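Local structure of 4-dehydrase (2PO3) at residues A[129-132]-A[133-137]; A[215-218]-A[219-223]. The protein acts as a pyridoxal-phosphate-dependent aminotransferase in desosamine biosynthesis, probably transferring an amino group to the hexose ring of a TDP-sugar. One frame throughout, in Å; residues are numbered along the deposited sequence.

Contact 1 (A[129-132]-A[133-137]); sequences DQVA and AAVTP
V135 lays its CG2 methyl back over the backbone of the preceding turn, with CG2 3.5 Å from A132 O and 3.7 Å from V131 O. The side chain takes this position because CG1 lies anti to the backbone N (chi1 179°), which leaves CG2 beside that nitrogen and turned toward the two carbonyls. Between the two valine side chains the approach is loose, V135 CG2 lying 4.4 Å from V131 CG1. The turn also brings A134 CB to 3.3 Å from V131 O.

The backbone here winds through two overlapping beta turns, 131-134 and 132-135. A134 N donates to V131 O over 2.6 Å, arriving from above the carbonyl plane, and V135 N reaches A132 O over 3.2 Å from still further out of plane (64°). V135 N also makes a weak bond to V131 O, which therefore accepts from two successive amides. At V135 the chain turns extended (psi 152°).

This is the exit from helix 128-131 into the connection to strand 139-145, near the protein surface. V131 is buried against L157 and V160 of helix 154-163, while V135 packs on H164, L166 and I94, the last shared with A134. T136 OG1 is hydrogen-bonded to R138 N and to E92 OE1, so the connection to strand 139-145 is tied to the start of strand 92-96.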
loop_
_atom_site.group_PDB
_atom_site.type_symbol
_atom_site.label_atom_id
_atom_site.label_comp_id
_atom_site.label_asym_id
_atom_site.label_seq_id
_atom_site.Cartn_x
_atom_site.Cartn_y
_atom_site.Cartn_z
ATOM N N ASP A 129 32.592 -8.607 -5.702
ATOM C CA ASP A 129 33.553 -8.708 -6.775
ATOM C C ASP A 129 32.911 -8.861 -8.117
ATOM O O ASP A 129 33.601 -8.939 -9.113
ATOM C CB ASP A 129 34.651 -9.766 -6.564
ATOM C CG ASP A 129 35.417 -9.486 -5.307
ATOM O OD1 ASP A 129 35.449 -8.373 -4.802
ATOM O OD2 ASP A 129 35.938 -10.565 -4.756
ATOM N N GLN A 130 31.603 -8.923 -8.159
ATOM C CA GLN A 130 30.970 -9.072 -9.458
ATOM C C GLN A 130 30.267 -7.804 -9.781
ATOM O O GLN A 130 29.688 -7.616 -10.839
ATOM C CB GLN A 130 29.854 -10.134 -9.393
ATOM C CG GLN A 130 30.389 -11.521 -8.993
ATOM C CD GLN A 130 31.258 -12.024 -10.123
ATOM O OE1 GLN A 130 30.790 -12.104 -11.275
ATOM N NE2 GLN A 130 32.531 -12.274 -9.807
ATOM N N VAL A 131 30.308 -6.935 -8.815
ATOM C CA VAL A 131 29.596 -5.713 -9.015
ATOM C C VAL A 131 30.221 -4.788 -10.032
ATOM O O VAL A 131 29.603 -4.433 -11.039
ATOM C CB VAL A 131 29.298 -5.050 -7.672
ATOM C CG1 VAL A 131 28.763 -3.658 -7.909
ATOM C CG2 VAL A 131 28.246 -5.814 -6.872
ATOM N N ALA A 132 31.450 -4.381 -9.755
ATOM C CA ALA A 132 32.129 -3.462 -10.652
ATOM C C ALA A 132 31.907 -3.751 -12.122
ATOM O O ALA A 132 31.644 -2.868 -12.919
ATOM C CB ALA A 132 33.604 -3.393 -10.352
ATOM N N ALA A 133 32.005 -5.003 -12.510
ATOM C CA ALA A 133 31.816 -5.336 -13.908
ATOM C C ALA A 133 30.439 -5.030 -14.440
ATOM O O ALA A 133 30.264 -4.953 -15.640
ATOM C CB ALA A 133 32.094 -6.821 -14.099
ATOM N N ALA A 134 29.455 -4.899 -13.558
ATOM C CA ALA A 134 28.082 -4.626 -13.971
ATOM C C ALA A 134 27.767 -3.129 -14.080
ATOM O O ALA A 134 26.819 -2.735 -14.772
ATOM C CB ALA A 134 27.089 -5.335 -13.042
ATOM N N VAL A 135 28.560 -2.308 -13.386
ATOM C CA VAL A 135 28.420 -0.844 -13.369
ATOM C C VAL A 135 28.435 -0.233 -14.778
ATOM O O VAL A 135 29.042 -0.787 -15.699
ATOM C CB VAL A 135 29.516 -0.168 -12.528
ATOM C CG1 VAL A 135 29.346 1.356 -12.557
ATOM C CG2 VAL A 135 29.531 -0.727 -11.103
ATOM N N THR A 136 27.778 0.917 -14.952
ATOM C CA THR A 136 27.732 1.619 -16.246
ATOM C C THR A 136 27.509 3.120 -16.058
ATOM O O THR A 136 27.453 3.571 -14.906
ATOM C CB THR A 136 26.788 1.028 -17.317
ATOM O OG1 THR A 136 25.488 1.608 -17.217
ATOM C CG2 THR A 136 26.718 -0.489 -17.219
ATOM N N PRO A 137 27.400 3.895 -17.168
ATOM C CA PRO A 137 27.176 5.320 -17.013
ATOM C C PRO A 137 25.779 5.560 -16.432
ATOM O O PRO A 137 25.536 6.580 -15.821
ATOM C CB PRO A 137 27.378 5.971 -18.388
ATOM C CG PRO A 137 28.025 4.916 -19.269
ATOM C CD PRO A 137 27.752 3.590 -18.588
#

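Contact 2 (A[215-218]-A[219-223]); sequences ADLA and ARIRA
L217 and I221 meet one turn apart in alpha-helix 215-225, on the side of the helix that faces the protein. The I221 CD1 methyl lies 3.8 Å from L217 CG, the two side chains crossing at a slant. With CG1 of I221 anti to its carbonyl carbon and beside its nitrogen, the CD1 end is carried back over the preceding turn, 3.4 Å from L217 O, the carbonyl that accepts I221 N. Together they press on helix 76-87 through L82, L83 and A86, and I221 also reaches V71 and V210 of the sheet, making this the tight side.

The other face is looser. A215, D216 and A219 are exposed, and there the contact is mostly backbone: R220 N bonds D216 O over 3.1 Å, and the A219 methyl sits 3.3 Å from D216 O. R220 bends at chi3 and takes its guanidinium away from the preceding turn, NE bonding to A86 O.

R222 instead leaves toward strand 69-73, packing on V71. Its CB stays 3.4 Å from A218 O, while its far end forms a salt bridge from NH1 to E58 OE2 and a hydrogen bond from NH2 to A70 O.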
loop_
_atom_site.group_PDB
_atom_site.type_symbol
_atom_site.label_atom_id
_atom_site.label_comp_id
_atom_site.label_asym_id
_atom_site.label_seq_id
_atom_site.Cartn_x
_atom_site.Cartn_y
_atom_site.Cartn_z
ATOM N N ALA A 215 18.702 11.518 8.527
ATOM C CA ALA A 215 17.491 12.274 8.827
ATOM C C ALA A 215 16.867 12.995 7.652
ATOM O O ALA A 215 15.655 13.130 7.530
ATOM C CB ALA A 215 17.782 13.267 9.932
ATOM N N ASP A 216 17.708 13.499 6.779
ATOM C CA ASP A 216 17.142 14.200 5.691
ATOM C C ASP A 216 16.420 13.236 4.829
ATOM O O ASP A 216 15.291 13.486 4.464
ATOM C CB ASP A 216 18.182 15.028 4.925
ATOM C CG ASP A 216 18.626 16.223 5.724
ATOM O OD1 ASP A 216 17.930 16.743 6.575
ATOM O OD2 ASP A 216 19.836 16.633 5.432
ATOM N N LEU A 217 17.103 12.145 4.533
ATOM C CA LEU A 217 16.544 11.099 3.700
ATOM C C LEU A 217 15.242 10.613 4.282
ATOM O O LEU A 217 14.259 10.401 3.564
ATOM C CB LEU A 217 17.527 9.925 3.619
ATOM C CG LEU A 217 16.976 8.806 2.769
ATOM C CD1 LEU A 217 16.810 9.253 1.309
ATOM C CD2 LEU A 217 17.915 7.616 2.887
ATOM N N ALA A 218 15.271 10.447 5.598
ATOM C CA ALA A 218 14.106 10.000 6.343
ATOM C C ALA A 218 12.898 10.956 6.200
ATOM O O ALA A 218 11.740 10.531 6.090
ATOM C CB ALA A 218 14.468 9.735 7.801
ATOM N N ALA A 219 13.169 12.258 6.192
ATOM C CA ALA A 219 12.127 13.248 6.082
ATOM C C ALA A 219 11.498 13.193 4.725
ATOM O O ALA A 219 10.279 13.347 4.613
ATOM C CB ALA A 219 12.738 14.612 6.215
ATOM N N ARG A 220 12.334 13.002 3.693
ATOM C CA ARG A 220 11.821 12.926 2.318
ATOM C C ARG A 220 10.887 11.728 2.121
ATOM O O ARG A 220 9.839 11.831 1.480
ATOM C CB ARG A 220 12.912 12.851 1.253
ATOM C CG ARG A 220 13.754 14.104 1.171
ATOM C CD ARG A 220 14.769 13.981 0.056
ATOM N NE ARG A 220 14.157 13.976 -1.273
ATOM C CZ ARG A 220 13.700 15.085 -1.838
ATOM N NH1 ARG A 220 13.764 16.275 -1.203
ATOM N NH2 ARG A 220 13.170 14.994 -3.064
ATOM N N ILE A 221 11.305 10.583 2.670
ATOM C CA ILE A 221 10.513 9.371 2.568
ATOM C C ILE A 221 9.179 9.574 3.268
ATOM O O ILE A 221 8.088 9.221 2.805
ATOM C CB ILE A 221 11.281 8.214 3.170
ATOM C CG1 ILE A 221 12.349 7.833 2.151
ATOM C CG2 ILE A 221 10.366 7.012 3.491
ATOM C CD1 ILE A 221 13.549 7.193 2.818
ATOM N N ARG A 222 9.278 10.169 4.432
ATOM C CA ARG A 222 8.065 10.397 5.164
ATOM C C ARG A 222 7.129 11.282 4.344
ATOM O O ARG A 222 5.972 10.974 4.074
ATOM C CB ARG A 222 8.386 10.946 6.543
ATOM C CG ARG A 222 7.252 10.699 7.514
ATOM C CD ARG A 222 7.581 11.124 8.930
ATOM N NE ARG A 222 8.659 10.391 9.590
ATOM C CZ ARG A 222 8.592 9.156 10.090
ATOM N NH1 ARG A 222 7.506 8.391 10.019
ATOM N NH2 ARG A 222 9.669 8.671 10.691
ATOM N N ALA A 223 7.636 12.409 3.894
ATOM C CA ALA A 223 6.778 13.277 3.123
ATOM C C ALA A 223 6.238 12.602 1.872
ATOM O O ALA A 223 5.051 12.707 1.587
ATOM C CB ALA A 223 7.450 14.618 2.834
#

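Overall arrangement
Contacts 1 and 2 are separate local contacts within one chain, in series along the sequence, with centres 29 Å apart and nearest atoms about 19 Å apart. Each centre lies 24 Å from that of the chain. Both border the mixed central sheet of the aminotransferase fold: contact 1 leads into strand 139-145 and leans on strand 92-96, whereas contact 2 follows strand 208-212 and packs beside strand 69-73, an edge strand of the sheet within this chain. Neither belongs to the pocket that holds the external aldimine. From contact 2, the R222 side chain is about 13 Å from a bound ligand molecule. K200, the predicted catalytic lysine, falls between the two contacts in sequence.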